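PDB 1O20: gamma-glutamyl phosphate reductase from Thermotoga maritima, which probably catalyses the NADPH-dependent reduction of L-glutamyl 5-phosphate to its semialdehyde, the second step of proline biosynthesis from glutamate. Local coordinates for residues A[130-135]-A[217-222]; A[394-399]-A[404-409]. One frame throughout, in Å; residues are numbered along the deposited sequence.

Contact 1. Residues A[130-135]-A[217-222]; sequences GIIYES and YGLISF
Leu219, in the first turn of helix 217-226, reaches across to Ile132 and Glu134 in a small, mainly apolar contact between the helix and the carboxyl end of strand 129-132, where that strand leaves its parallel sheet. The two segments bury 146 Å² between them, and no direct hydrogen bond joins them. Leu219 supplies the bulk of the interface. With CG anti to the backbone N (chi1 178°), its isobutyl group is carried out from the helix toward the strand end, and both methyls take part. CD1 meets the branch methyl of Ile132 obliquely, at 3.9 Å from CG2, while CD2 lies 3.7 Å from CD of Glu134. The glutamate comes from the opposite direction: its chain bends at chi2 (-98°), which brings the carboxylate over to the leucine. CD2 thus lies between that carboxylate and, more loosely, CG2 of Ile132.

A water completes the junction. It donates to OE2 of Glu134 at 2.8 Å and accepts from the amide N of Leu219 at 3.2 Å, so an N-H of the first helical turn is satisfied through solvent. OE2 also receives a weak bond from Gly216 N, which places the carboxylate beside the amino end of the helix. Behind the contact, Ile132 is packed against Val198 and Met201, and Tyr133, which turns away from helix 217-226, sends its hydroxyl to Thr140 on helix 138-149. Since helix 217-226 follows strand 210-213, the parallel neighbour of 129-132, the helix start and the strand end meet at the carboxyl edge of the sheet, an arrangement characteristic of the Rossmann-like nucleotide-binding domain of the aldehyde dehydrogenase family.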
loop_
_atom_site.group_PDB
_atom_site.type_symbol
_atom_site.label_atom_id
_atom_site.label_comp_id
_atom_site.label_asym_id
_atom_site.label_seq_id
_atom_site.Cartn_x
_atom_site.Cartn_y
_atom_site.Cartn_z
ATOM N N GLY A 130 7.925 7.761 -9.919
ATOM C CA GLY A 130 7.222 7.002 -10.935
ATOM C C GLY A 130 6.187 6.041 -10.360
ATOM O O GLY A 130 6.509 5.174 -9.543
ATOM N N ILE A 131 4.943 6.175 -10.801
ATOM C CA ILE A 131 3.896 5.244 -10.415
ATOM C C ILE A 131 3.519 4.391 -11.635
ATOM O O ILE A 131 3.101 4.909 -12.670
ATOM C CB ILE A 131 2.649 5.986 -9.865
ATOM C CG1 ILE A 131 3.036 6.934 -8.730
ATOM C CG2 ILE A 131 1.640 5.001 -9.379
ATOM C CD1 ILE A 131 3.387 6.230 -7.400
ATOM N N ILE A 132 3.657 3.077 -11.487
ATOM C CA ILE A 132 3.333 2.140 -12.538
ATOM C C ILE A 132 2.169 1.320 -12.037
ATOM O O ILE A 132 2.296 0.569 -11.080
ATOM C CB ILE A 132 4.526 1.266 -12.899
ATOM C CG1 ILE A 132 5.692 2.155 -13.348
ATOM C CG2 ILE A 132 4.125 0.306 -14.026
ATOM C CD1 ILE A 132 7.036 1.607 -13.058
ATOM N N TYR A 133 1.025 1.507 -12.674
ATOM C CA TYR A 133 -0.213 0.963 -12.165
ATOM C C TYR A 133 -1.069 0.478 -13.311
ATOM O O TYR A 133 -0.702 0.611 -14.484
ATOM C CB TYR A 133 -0.960 1.992 -11.287
ATOM C CG TYR A 133 -1.345 3.316 -11.948
ATOM C CD1 TYR A 133 -2.666 3.628 -12.188
ATOM C CD2 TYR A 133 -0.392 4.277 -12.267
ATOM C CE1 TYR A 133 -3.052 4.854 -12.758
ATOM C CE2 TYR A 133 -0.775 5.503 -12.878
ATOM C CZ TYR A 133 -2.095 5.782 -13.101
ATOM O OH TYR A 133 -2.501 6.979 -13.653
ATOM N N GLU A 134 -2.160 -0.181 -12.967
ATOM C CA GLU A 134 -3.025 -0.824 -13.974
ATOM C C GLU A 134 -4.250 0.054 -14.146
ATOM O O GLU A 134 -4.115 1.254 -14.473
ATOM C CB GLU A 134 -3.453 -2.265 -13.582
ATOM C CG GLU A 134 -2.443 -3.154 -12.895
ATOM C CD GLU A 134 -1.753 -4.114 -13.825
ATOM O OE1 GLU A 134 -1.429 -3.702 -14.967
ATOM O OE2 GLU A 134 -1.500 -5.268 -13.389
ATOM N N SER A 135 -5.418 -0.501 -13.841
ATOM C CA SER A 135 -6.668 -0.011 -14.358
ATOM C C SER A 135 -7.541 0.873 -13.427
ATOM O O SER A 135 -8.559 1.381 -13.899
ATOM C CB SER A 135 -7.527 -1.223 -14.734
ATOM O OG SER A 135 -8.352 -1.616 -13.616
ATOM N N TYR A 217 0.623 -8.876 -8.791
ATOM C CA TYR A 217 1.964 -9.277 -8.342
ATOM C C TYR A 217 2.968 -9.475 -9.493
ATOM O O TYR A 217 4.185 -9.346 -9.300
ATOM C CB TYR A 217 1.895 -10.533 -7.462
ATOM C CG TYR A 217 1.104 -10.299 -6.180
ATOM C CD1 TYR A 217 1.456 -9.259 -5.292
ATOM C CD2 TYR A 217 -0.024 -11.098 -5.863
ATOM C CE1 TYR A 217 0.727 -9.032 -4.113
ATOM C CE2 TYR A 217 -0.760 -10.874 -4.707
ATOM C CZ TYR A 217 -0.386 -9.843 -3.829
ATOM O OH TYR A 217 -1.102 -9.616 -2.672
ATOM N N GLY A 218 2.464 -9.787 -10.678
ATOM C CA GLY A 218 3.316 -9.954 -11.841
ATOM C C GLY A 218 4.032 -8.653 -12.140
ATOM O O GLY A 218 5.249 -8.620 -12.283
ATOM N N LEU A 219 3.260 -7.577 -12.188
ATOM C CA LEU A 219 3.797 -6.253 -12.435
ATOM C C LEU A 219 4.741 -5.776 -11.318
ATOM O O LEU A 219 5.746 -5.087 -11.604
ATOM C CB LEU A 219 2.652 -5.269 -12.618
ATOM C CG LEU A 219 3.006 -3.797 -12.848
ATOM C CD1 LEU A 219 4.012 -3.620 -14.024
ATOM C CD2 LEU A 219 1.737 -2.981 -13.098
ATOM N N ILE A 220 4.422 -6.123 -10.062
ATOM C CA ILE A 220 5.206 -5.656 -8.897
ATOM C C ILE A 220 6.552 -6.393 -8.878
ATOM O O ILE A 220 7.626 -5.781 -8.707
ATOM C CB ILE A 220 4.373 -5.829 -7.551
ATOM C CG1 ILE A 220 3.283 -4.751 -7.458
ATOM C CG2 ILE A 220 5.273 -5.791 -6.312
ATOM C CD1 ILE A 220 2.127 -5.096 -6.542
ATOM N N SER A 221 6.485 -7.709 -9.082
ATOM C CA SER A 221 7.680 -8.575 -9.236
ATOM C C SER A 221 8.614 -8.111 -10.378
ATOM O O SER A 221 9.836 -8.012 -10.214
ATOM C CB SER A 221 7.244 -10.017 -9.539
ATOM O OG SER A 221 6.268 -10.028 -10.597
ATOM N N PHE A 222 8.026 -7.839 -11.538
ATOM C CA PHE A 222 8.785 -7.405 -12.692
ATOM C C PHE A 222 9.544 -6.120 -12.390
ATOM O O PHE A 222 10.755 -6.019 -12.659
ATOM C CB PHE A 222 7.863 -7.160 -13.882
ATOM C CG PHE A 222 8.605 -6.786 -15.149
ATOM C CD1 PHE A 222 9.315 -7.746 -15.858
ATOM C CD2 PHE A 222 8.600 -5.472 -15.614
ATOM C CE1 PHE A 222 10.014 -7.400 -17.028
ATOM C CE2 PHE A 222 9.285 -5.126 -16.768
ATOM C CZ PHE A 222 9.997 -6.089 -17.482
HETATM O O HOH W 1 0.183 -7.506 -13.112
#

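Contact 2. Residues A[394-399]-A[404-409]; sequences IGISTQ and RGPVGL
Arg404 lays its side chain beside Gln399 O, which meets the guanidinium obliquely and has a closer neighbour in the methylene CD of Arg404, at 3.3 Å. At the edge of the guanidinium, in its plane, a water accepts from NH1 of Arg404 at 2.8 Å and donates to Thr398 O at 2.7 Å. CG starts anti to the backbone N (chi1 -175°) and the chain then bends at chi2 and chi3, which lays the aliphatic part along the backbone of 397-399. NH2 forms a salt bridge with Asp370, a second anchor beside the water.

The pyrrolidine ring of Pro406 lies alongside Ile396, both pointing the same way, with CG of the proline 3.8 Å from CD1 of the isoleucine. These two form the non-hydrogen-bonded pair of a short antiparallel beta hairpin, strands 396-397 and 405-406. Next to it comes the hydrogen-bonded pair Ser397 and Gly405, joined by reciprocal backbone bonds, of which the one from Ser397 N reaches Gly405 O from above the carbonyl plane.

Farther along, the pairing slips by one residue. Val407 N donates to Gly395 O, but Val407 O accepts from Ile394 N, at 2.8 Å, leaving the intervening Gly395 N buried with no partner in the model. Gly395 O is also approached from segment 404-409 by a CA-H...O contact from Pro406 and by methyl CG2 of Val407, 3.4 Å away. That methyl also reaches CB of Ser397 at 3.9 Å, on the face of the hairpin turned from Ile396 and Pro406. The hydroxyl of Ser397 bonds to Ala403 O, tying the strand to the connecting loop, and accepts a weak bond from Gln399 N.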
loop_
_atom_site.group_PDB
_atom_site.type_symbol
_atom_site.label_atom_id
_atom_site.label_comp_id
_atom_site.label_asym_id
_atom_site.label_seq_id
_atom_site.Cartn_x
_atom_site.Cartn_y
_atom_site.Cartn_z
ATOM N N ILE A 394 -0.287 5.178 -0.195
ATOM C CA ILE A 394 -0.128 4.623 -1.536
ATOM C C ILE A 394 -0.252 3.130 -1.525
ATOM O O ILE A 394 -0.741 2.566 -2.496
ATOM C CB ILE A 394 1.183 4.981 -2.123
ATOM C CG1 ILE A 394 1.230 6.507 -2.297
ATOM C CG2 ILE A 394 1.387 4.153 -3.434
ATOM C CD1 ILE A 394 2.252 6.997 -3.196
ATOM N N GLY A 395 0.192 2.492 -0.445
ATOM C CA GLY A 395 0.020 1.060 -0.258
ATOM C C GLY A 395 0.884 0.587 0.895
ATOM O O GLY A 395 1.497 1.406 1.559
ATOM N N ILE A 396 0.922 -0.724 1.130
ATOM C CA ILE A 396 1.640 -1.261 2.259
ATOM C C ILE A 396 2.942 -1.814 1.795
ATOM O O ILE A 396 2.964 -2.877 1.121
ATOM C CB ILE A 396 0.883 -2.402 2.902
ATOM C CG1 ILE A 396 -0.570 -2.009 3.242
ATOM C CG2 ILE A 396 1.667 -2.879 4.118
ATOM C CD1 ILE A 396 -0.704 -1.077 4.409
ATOM N N SER A 397 4.041 -1.173 2.178
ATOM C CA SER A 397 5.342 -1.728 1.894
ATOM C C SER A 397 5.674 -2.963 2.772
ATOM O O SER A 397 5.479 -2.930 3.992
ATOM C CB SER A 397 6.405 -0.681 2.163
ATOM O OG SER A 397 7.653 -1.315 2.258
ATOM N N THR A 398 6.238 -4.005 2.165
ATOM C CA THR A 398 6.675 -5.195 2.893
ATOM C C THR A 398 8.145 -5.446 2.843
ATOM O O THR A 398 8.553 -6.528 3.187
ATOM C CB THR A 398 5.953 -6.460 2.409
ATOM O OG1 THR A 398 6.076 -6.595 0.993
ATOM C CG2 THR A 398 4.440 -6.330 2.666
ATOM N N GLN A 399 8.932 -4.437 2.462
ATOM C CA GLN A 399 10.391 -4.498 2.471
ATOM C C GLN A 399 11.054 -3.874 3.702
ATOM O O GLN A 399 10.479 -3.043 4.361
ATOM C CB GLN A 399 10.919 -3.792 1.256
ATOM C CG GLN A 399 10.711 -2.250 1.270
ATOM C CD GLN A 399 11.192 -1.711 -0.035
ATOM O OE1 GLN A 399 10.842 -2.286 -1.086
ATOM N NE2 GLN A 399 12.067 -0.683 -0.001
ATOM N N ARG A 404 8.323 0.706 5.740
ATOM C CA ARG A 404 7.591 -0.511 5.915
ATOM C C ARG A 404 6.228 -0.194 6.474
ATOM O O ARG A 404 6.064 0.790 7.220
ATOM C CB ARG A 404 8.383 -1.518 6.797
ATOM C CG ARG A 404 7.675 -2.863 6.895
ATOM C CD ARG A 404 8.512 -4.152 6.835
ATOM N NE ARG A 404 9.244 -4.315 8.039
ATOM C CZ ARG A 404 9.602 -5.455 8.631
ATOM N NH1 ARG A 404 9.369 -6.633 8.131
ATOM N NH2 ARG A 404 10.304 -5.359 9.758
ATOM N N GLY A 405 5.233 -0.986 6.074
ATOM C CA GLY A 405 3.844 -0.643 6.349
ATOM C C GLY A 405 3.279 0.421 5.406
ATOM O O GLY A 405 3.786 0.660 4.334
ATOM N N PRO A 406 2.220 1.081 5.810
ATOM C CA PRO A 406 1.610 2.107 4.963
ATOM C C PRO A 406 2.620 3.209 4.551
ATOM O O PRO A 406 3.337 3.769 5.379
ATOM C CB PRO A 406 0.506 2.673 5.842
ATOM C CG PRO A 406 0.248 1.646 6.892
ATOM C CD PRO A 406 1.544 0.934 7.114
ATOM N N VAL A 407 2.623 3.502 3.265
ATOM C CA VAL A 407 3.472 4.485 2.626
ATOM C C VAL A 407 2.618 5.736 2.502
ATOM O O VAL A 407 1.741 5.813 1.633
ATOM C CB VAL A 407 3.890 4.030 1.249
ATOM C CG1 VAL A 407 4.792 5.094 0.583
ATOM C CG2 VAL A 407 4.628 2.692 1.315
ATOM N N GLY A 408 2.750 6.632 3.472
ATOM C CA GLY A 408 2.063 7.918 3.404
ATOM C C GLY A 408 3.031 9.076 3.226
ATOM O O GLY A 408 4.138 8.905 2.743
ATOM N N LEU A 409 2.622 10.248 3.650
ATOM C CA LEU A 409 3.355 11.448 3.303
ATOM C C LEU A 409 4.803 11.408 3.821
ATOM O O LEU A 409 5.743 11.729 3.076
ATOM C CB LEU A 409 2.671 12.665 3.888
ATOM C CG LEU A 409 1.395 13.150 3.266
ATOM C CD1 LEU A 409 0.945 14.366 4.070
ATOM C CD2 LEU A 409 1.579 13.512 1.827
HETATM O O HOH W 2 8.002 -7.209 5.776
#

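Contact 1 closes well before contact 2 opens, so the two follow in series along the chain, one in each of the two sequence ranges assigned to the aldehyde dehydrogenase family. Their centres lie 15 Å apart and their nearest atoms about 4 Å, without touching. Helix 138-149 spans the interval: Ile131 and Tyr133 pack on Thr143 and Val139, and Ile394 and Leu409 on Leu146. A second bridge is the 231-236 loop, where Tyr217 and Ile220 touch Val236 and Thr234 while Thr398 and Gln399 bond to Glu233. The hairpin contributed by the late chain is thereby fastened to the parallel-sheet region built by the early chain.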